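Local coordinates for integron gene cassette protein HFX_CASS2 (Uncultured bacterium, PDB 3FXH) that is of unknown function but is a mostly helical protein encoded by a mobile integron gene cassette from an uncultured bacterium, with two chains in its assembly, at residues N103-V106 with M107-G111. Numbering follows the deposited sequence.
Sequences NTVV and MEDFG
Val106 and Asp109 grip each other through two reciprocal bonds, a compact example of how a chain leaving an extended segment is turned into a short 3-10 turn. The backbone N of Asp109 donates to Val106 O at 2.9 Å, approaching from above the carbonyl plane. In return, with CG anti to its own carbonyl carbon (chi1 -78°), the Asp109 carboxylate reaches back to the chain entering the turn, where OD2 accepts a hydrogen bond from the amide N of Val106 at 3.0 Å, a moderately straight bond (155°) that meets the oxygen from above the carboxylate plane. OD2 also accepts a hydrogen bond from a water, 2.7 Å away, which also donates to Thr104 O, so one oxygen ties down the approach to the turn by a direct and a bridged link. Two backbone bonds continue the winding, from Phe110 N to Met107 O and from Gly111 N to Glu108 O.

Apolar packing joins the two segments on another side. Val105 CG2 lies in the plane of the Phe110 ring, at its edge, 3.8 Å from CE2. Met107, a selenomethionine, and Phe110 both rest on Leu119 of helix 116-131, while Val105 touches Ile123 there.

The bent chain of Glu108 lays OE1 beside the Val106 methyl CG2, at 3.6 Å; its salt bridges run from OE2 to Lys113 and from OE1 to Arg50. Gly111 O accepts a bond from Arg40 of the second subunit. With Val106 in the N-cap position of the 3-10 turn 107-109, the carboxylate-to-amide bond is the capping-box half, joined to an i to i+3 backbone turn bond.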
ATOM      1  N   ASN A 103       3.560 -14.916  10.092  1.00 38.19           N
ATOM      2  CA  ASN A 103       3.787 -16.332  10.399  1.00 42.14           C
ATOM      3  C   ASN A 103       3.533 -17.256   9.204  1.00 45.49           C
ATOM      4  O   ASN A 103       3.937 -18.408   9.223  1.00 45.69           O
ATOM      5  CB  ASN A 103       2.905 -16.772  11.579  1.00 36.65           C
ATOM      6  CG  ASN A 103       3.032 -18.260  11.896  1.00 52.18           C
ATOM      7  OD1 ASN A 103       4.028 -18.704  12.464  1.00 54.38           O
ATOM      8  ND2 ASN A 103       2.004 -19.033  11.547  1.00 55.18           N
ATOM      9  N   THR A 104       2.863 -16.759   8.167  1.00 39.30           N
ATOM     10  CA  THR A 104       2.472 -17.632   7.057  1.00 45.91           C
ATOM     11  C   THR A 104       2.932 -17.159   5.679  1.00 38.11           C
ATOM     12  O   THR A 104       2.925 -17.939   4.729  1.00 41.70           O
ATOM     13  CB  THR A 104       0.946 -17.858   7.005  1.00 50.10           C
ATOM     14  OG1 THR A 104       0.291 -16.624   6.689  1.00 53.12           O
ATOM     15  CG2 THR A 104       0.433 -18.389   8.335  1.00 58.40           C
ATOM     16  N   VAL A 105       3.315 -15.891   5.555  1.00 33.70           N
ATOM     17  CA  VAL A 105       3.845 -15.415   4.282  1.00 36.32           C
ATOM     18  C   VAL A 105       5.317 -15.051   4.374  1.00 34.78           C
ATOM     19  O   VAL A 105       5.848 -14.872   5.464  1.00 37.99           O
ATOM     20  CB  VAL A 105       3.037 -14.221   3.720  1.00 29.11           C
ATOM     21  CG1 VAL A 105       1.566 -14.625   3.566  1.00 39.03           C
ATOM     22  CG2 VAL A 105       3.189 -12.980   4.629  1.00 23.04           C
ATOM     23  N   VAL A 106       5.970 -14.962   3.221  1.00 32.35           N
ATOM     24  CA  VAL A 106       7.343 -14.473   3.138  1.00 33.54           C
ATOM     25  C   VAL A 106       7.498 -13.495   1.983  1.00 33.03           C
ATOM     26  O   VAL A 106       6.598 -13.343   1.151  1.00 33.39           O
ATOM     27  CB  VAL A 106       8.349 -15.610   2.926  1.00 35.56           C
ATOM     28  CG1 VAL A 106       8.339 -16.550   4.117  1.00 33.72           C
ATOM     29  CG2 VAL A 106       8.055 -16.336   1.613  1.00 34.24           C
HETATM   30  N   MSE A 107       8.642 -12.819   1.952  1.00 33.43           N
HETATM   31  CA  MSE A 107       8.932 -11.823   0.932  1.00 30.68           C
HETATM   32  C   MSE A 107       8.527 -12.298  -0.458  1.00 33.08           C
HETATM   33  O   MSE A 107       7.887 -11.572  -1.217  1.00 28.93           O
HETATM   34  CB  MSE A 107      10.427 -11.498   0.932  1.00 29.48           C
HETATM   35  CG  MSE A 107      10.932 -10.972   2.238  1.00 32.02           C
HETATM   36 SE   MSE A 107      10.412  -9.119   2.474  0.80 35.74          SE
HETATM   37  CE  MSE A 107      11.731  -8.321   1.280  1.00 37.63           C
ATOM     38  N   GLU A 108       8.921 -13.524  -0.787  1.00 28.27           N
ATOM     39  CA  GLU A 108       8.777 -14.022  -2.147  1.00 38.28           C
ATOM     40  C   GLU A 108       7.327 -14.245  -2.541  1.00 39.28           C
ATOM     41  O   GLU A 108       7.018 -14.364  -3.724  1.00 34.35           O
ATOM     42  CB  GLU A 108       9.579 -15.317  -2.325  1.00 41.80           C
ATOM     43  CG  GLU A 108      11.081 -15.109  -2.422  1.00 44.75           C
ATOM     44  CD  GLU A 108      11.744 -14.923  -1.073  1.00 48.01           C
ATOM     45  OE1 GLU A 108      11.060 -15.082  -0.035  1.00 39.33           O
ATOM     46  OE2 GLU A 108      12.958 -14.623  -1.054  1.00 54.07           O
ATOM     47  N   ASP A 109       6.444 -14.318  -1.547  1.00 42.34           N
ATOM     48  CA  ASP A 109       5.025 -14.534  -1.800  1.00 39.43           C
ATOM     49  C   ASP A 109       4.434 -13.297  -2.459  1.00 37.25           C
ATOM     50  O   ASP A 109       3.367 -13.355  -3.057  1.00 39.21           O
ATOM     51  CB  ASP A 109       4.273 -14.829  -0.493  1.00 41.67           C
ATOM     52  CG  ASP A 109       4.470 -16.252   0.002  1.00 41.80           C
ATOM     53  OD1 ASP A 109       4.751 -17.153  -0.809  1.00 38.02           O
ATOM     54  OD2 ASP A 109       4.324 -16.471   1.219  1.00 42.73           O
ATOM     55  N   PHE A 110       5.134 -12.171  -2.333  1.00 29.60           N
ATOM     56  CA  PHE A 110       4.710 -10.936  -2.964  1.00 26.83           C
ATOM     57  C   PHE A 110       5.744 -10.417  -3.967  1.00 27.26           C
ATOM     58  O   PHE A 110       5.722  -9.245  -4.389  1.00 26.08           O
ATOM     59  CB  PHE A 110       4.362  -9.907  -1.893  1.00 23.49           C
ATOM     60  CG  PHE A 110       3.304 -10.389  -0.935  1.00 25.19           C
ATOM     61  CD1 PHE A 110       1.963 -10.290  -1.265  1.00 28.71           C
ATOM     62  CD2 PHE A 110       3.652 -10.972   0.277  1.00 33.05           C
ATOM     63  CE1 PHE A 110       0.981 -10.739  -0.387  1.00 29.77           C
ATOM     64  CE2 PHE A 110       2.678 -11.424   1.155  1.00 30.90           C
ATOM     65  CZ  PHE A 110       1.341 -11.315   0.818  1.00 30.37           C
ATOM     66  N   GLY A 111       6.637 -11.318  -4.378  1.00 32.94           N
ATOM     67  CA  GLY A 111       7.627 -10.996  -5.387  1.00 32.56           C
ATOM     68  C   GLY A 111       8.677 -10.001  -4.931  1.00 29.91           C
ATOM     69  O   GLY A 111       9.247  -9.282  -5.748  1.00 32.85           O
TER
HETATM   70  O   HOH W   1       4.642 -18.816   2.474  1.00 44.36           O